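Local structure of SecB-like chaperone Rv1957 (Mycobacterium tuberculosis, 5MTW) at residues A[31-36]-A[106-111]. The protein is the chaperone of a toxin-antitoxin-chaperone system, a homotetramer that keeps the antitoxin HigA1 from aggregating and is required to neutralise the toxin HigB1. Residues are numbered along the deposited sequence; the frame is centred on the assembly and turned at random.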
ATOM      1  N   ILE A  31       4.010  -5.303  13.252  1.00 18.24           N
ATOM      2  CA  ILE A  31       3.115  -4.148  13.155  1.00 20.86           C
ATOM      3  C   ILE A  31       1.839  -4.627  12.478  1.00 19.34           C
ATOM      4  O   ILE A  31       1.845  -5.476  11.586  1.00 18.02           O
ATOM      5  CB  ILE A  31       3.789  -3.019  12.356  1.00 22.54           C
ATOM      6  CG1 ILE A  31       4.883  -2.358  13.285  1.00 26.46           C
ATOM      7  CG2 ILE A  31       2.749  -1.967  12.012  1.00 24.06           C
ATOM      8  CD1 ILE A  31       6.077  -1.845  12.593  1.00 30.08           C
ATOM      9  N   ARG A  32       0.720  -4.182  12.976  1.00 17.90           N
ATOM     10  CA  ARG A  32      -0.510  -4.484  12.279  1.00 20.06           C
ATOM     11  C   ARG A  32      -1.520  -3.292  12.430  1.00 18.93           C
ATOM     12  O   ARG A  32      -1.511  -2.553  13.410  1.00 18.31           O
ATOM     13  CB  ARG A  32      -1.120  -5.827  12.757  1.00 20.73           C
ATOM     14  CG  ARG A  32      -1.750  -5.757  14.161  1.00 18.92           C
ATOM     15  CD  ARG A  32      -2.502  -7.052  14.568  1.00 21.46           C
ATOM     16  NE  ARG A  32      -2.897  -7.064  15.982  1.00 23.45           N
ATOM     17  CZ  ARG A  32      -3.768  -7.892  16.567  1.00 20.99           C
ATOM     18  NH1 ARG A  32      -4.396  -8.813  15.888  1.00 19.09           N
ATOM     19  NH2 ARG A  32      -4.001  -7.773  17.873  1.00 21.65           N
ATOM     20  N   LEU A  33      -2.403  -3.230  11.460  1.00 18.49           N
ATOM     21  CA  LEU A  33      -3.605  -2.466  11.568  1.00 17.45           C
ATOM     22  C   LEU A  33      -4.595  -3.247  12.474  1.00 16.65           C
ATOM     23  O   LEU A  33      -4.889  -4.387  12.175  1.00 19.00           O
ATOM     24  CB  LEU A  33      -4.133  -2.181  10.156  1.00 18.19           C
ATOM     25  CG  LEU A  33      -5.473  -1.380  10.096  1.00 19.47           C
ATOM     26  CD1 LEU A  33      -5.258   0.120  10.352  1.00 17.07           C
ATOM     27  CD2 LEU A  33      -6.125  -1.592   8.763  1.00 23.27           C
ATOM     28  N   LEU A  34      -5.178  -2.607  13.487  1.00 17.44           N
ATOM     29  CA  LEU A  34      -6.200  -3.235  14.355  1.00 20.90           C
ATOM     30  C   LEU A  34      -7.592  -3.032  13.855  1.00 19.68           C
ATOM     31  O   LEU A  34      -8.410  -3.912  13.940  1.00 19.93           O
ATOM     32  CB  LEU A  34      -6.125  -2.654  15.807  1.00 21.25           C
ATOM     33  CG  LEU A  34      -4.878  -3.028  16.654  1.00 24.20           C
ATOM     34  CD1 LEU A  34      -4.843  -2.397  18.072  1.00 20.36           C
ATOM     35  CD2 LEU A  34      -4.770  -4.546  16.808  1.00 27.02           C
ATOM     36  N   ARG A  35      -7.890  -1.795  13.403  1.00 18.13           N
ATOM     37  CA  ARG A  35      -9.149  -1.405  12.983  1.00 18.99           C
ATOM     38  C   ARG A  35      -9.060  -0.156  12.139  1.00 19.42           C
ATOM     39  O   ARG A  35      -8.209   0.696  12.349  1.00 18.85           O
ATOM     40  CB  ARG A  35     -10.121  -1.076  14.143  1.00 19.36           C
ATOM     41  CG  ARG A  35      -9.528  -0.111  15.193  1.00 19.91           C
ATOM     42  CD  ARG A  35     -10.578   0.229  16.295  1.00 20.80           C
ATOM     43  NE  ARG A  35     -10.032   1.240  17.200  1.00 23.03           N
ATOM     44  CZ  ARG A  35      -9.943   2.570  16.973  1.00 25.18           C
ATOM     45  NH1 ARG A  35     -10.317   3.174  15.848  1.00 27.25           N
ATOM     46  NH2 ARG A  35      -9.388   3.325  17.878  1.00 27.71           N
ATOM     47  N   THR A  36     -10.098  -0.015  11.348  1.00 17.90           N
ATOM     48  CA  THR A  36     -10.326   1.191  10.506  1.00 17.65           C
ATOM     49  C   THR A  36     -11.810   1.497  10.169  1.00 19.05           C
ATOM     50  O   THR A  36     -12.627   0.630  10.086  1.00 19.69           O
ATOM     51  CB  THR A  36      -9.455   1.116   9.231  1.00 17.91           C
ATOM     52  OG1 THR A  36      -9.611   2.353   8.539  1.00 16.18           O
ATOM     53  CG2 THR A  36      -9.769  -0.050   8.383  1.00 18.41           C
ATOM     54  N   PHE A 106      -8.817   5.120  12.734  1.00 17.35           N
ATOM     55  CA  PHE A 106      -8.116   3.874  12.651  1.00 17.92           C
ATOM     56  C   PHE A 106      -7.072   3.717  13.761  1.00 18.24           C
ATOM     57  O   PHE A 106      -6.621   4.704  14.361  1.00 18.39           O
ATOM     58  CB  PHE A 106      -7.515   3.736  11.232  1.00 19.58           C
ATOM     59  CG  PHE A 106      -6.519   4.793  10.887  1.00 17.93           C
ATOM     60  CD1 PHE A 106      -6.925   6.011  10.404  1.00 18.20           C
ATOM     61  CD2 PHE A 106      -5.202   4.593  11.111  1.00 18.61           C
ATOM     62  CE1 PHE A 106      -6.000   7.039  10.067  1.00 18.30           C
ATOM     63  CE2 PHE A 106      -4.248   5.570  10.820  1.00 16.42           C
ATOM     64  CZ  PHE A 106      -4.647   6.805  10.276  1.00 18.18           C
ATOM     65  N   GLU A 107      -6.583   2.499  13.961  1.00 16.56           N
ATOM     66  CA  GLU A 107      -5.589   2.294  14.972  1.00 19.29           C
ATOM     67  C   GLU A 107      -4.553   1.217  14.594  1.00 19.72           C
ATOM     68  O   GLU A 107      -4.948   0.189  14.056  1.00 17.98           O
ATOM     69  CB  GLU A 107      -6.295   1.795  16.243  1.00 19.80           C
ATOM     70  CG  GLU A 107      -5.390   1.712  17.439  1.00 23.55           C
ATOM     71  CD  GLU A 107      -6.144   1.233  18.695  1.00 28.09           C
ATOM     72  OE1 GLU A 107      -7.236   0.679  18.583  1.00 30.66           O
ATOM     73  OE2 GLU A 107      -5.633   1.476  19.813  1.00 32.49           O
ATOM     74  N   PHE A 108      -3.280   1.572  14.701  1.00 17.53           N
ATOM     75  CA  PHE A 108      -2.180   0.709  14.440  1.00 17.58           C
ATOM     76  C   PHE A 108      -1.596   0.168  15.766  1.00 18.43           C
ATOM     77  O   PHE A 108      -1.668   0.803  16.849  1.00 15.69           O
ATOM     78  CB  PHE A 108      -1.086   1.445  13.602  1.00 20.05           C
ATOM     79  CG  PHE A 108      -1.353   1.401  12.087  1.00 17.90           C
ATOM     80  CD1 PHE A 108      -0.896   0.331  11.330  1.00 18.18           C
ATOM     81  CD2 PHE A 108      -2.093   2.407  11.424  1.00 20.15           C
ATOM     82  CE1 PHE A 108      -1.176   0.236   9.937  1.00 17.71           C
ATOM     83  CE2 PHE A 108      -2.368   2.325  10.063  1.00 22.05           C
ATOM     84  CZ  PHE A 108      -1.843   1.283   9.309  1.00 21.34           C
ATOM     85  N   ALA A 109      -0.991  -1.008  15.661  1.00 16.93           N
ATOM     86  CA  ALA A 109      -0.325  -1.639  16.740  1.00 16.07           C
ATOM     87  C   ALA A 109       1.028  -2.127  16.352  1.00 17.50           C
ATOM     88  O   ALA A 109       1.132  -2.667  15.260  1.00 17.26           O
ATOM     89  CB  ALA A 109      -1.069  -2.869  17.125  1.00 15.98           C
ATOM     90  N   ALA A 110       1.985  -1.930  17.252  1.00 17.07           N
ATOM     91  CA  ALA A 110       3.324  -2.468  17.223  1.00 18.29           C
ATOM     92  C   ALA A 110       3.633  -3.423  18.453  1.00 19.73           C
ATOM     93  O   ALA A 110       3.414  -3.097  19.646  1.00 18.05           O
ATOM     94  CB  ALA A 110       4.357  -1.337  17.083  1.00 20.45           C
ATOM     95  N   LEU A 111       4.158  -4.589  18.121  1.00 18.92           N
ATOM     96  CA  LEU A 111       4.436  -5.682  19.084  1.00 17.11           C
ATOM     97  C   LEU A 111       5.958  -5.668  19.393  1.00 20.81           C
ATOM     98  O   LEU A 111       6.754  -5.626  18.480  1.00 16.30           O
ATOM     99  CB  LEU A 111       4.099  -7.015  18.450  1.00 18.77           C
ATOM    100  CG  LEU A 111       4.395  -8.293  19.296  1.00 21.30           C
ATOM    101  CD1 LEU A 111       3.670  -8.196  20.640  1.00 24.61           C
ATOM    102  CD2 LEU A 111       4.016  -9.564  18.569  1.00 22.57           C
TER
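Leu33 lays its CD1 methyl over one face of the Phe108 ring, 3.9 Å from the ring centroid, a CH-pi contact between antiparallel strands. Its CG stands anti to the backbone N (chi1 178°), and from there CD1 reaches the ring. The edge of that ring meets CE2 of Phe106. A beta bulge between Leu33 and Arg35 shifts the register by one; Leu34 there points toward the partner strand and its branched end meets Ala109 and Glu107, while Arg35 stands on their face. The short Ala109 side chain lets Leu34 CG come within 3.8 Å of its CB. The Arg35 guanidinium lies flat over Glu107 CB, its plane turned 55° from the carboxylate, and NE reaches OE1 at 3.2 Å in a salt bridge whose hydrogen bond is weak. These opposite charges suit each other and their stronger salt-bridge partners, Asp105 at Arg35 NH1 and Arg73 at Glu107 OE2. Around the bulge, Leu34 N bonds to Glu107 O (2.9 Å), and Glu107 N to Arg35 O. Strand 99-114 continues the sheet to strand 69-82, helix 125-154 packs against the buried face of Ile31, Phe106 and Phe108, where apolar residues such as Leu33 belong, the bound peptide lies against Arg32 and Ala109, and Arg35 and Thr36 extend the ladder into a second subunit.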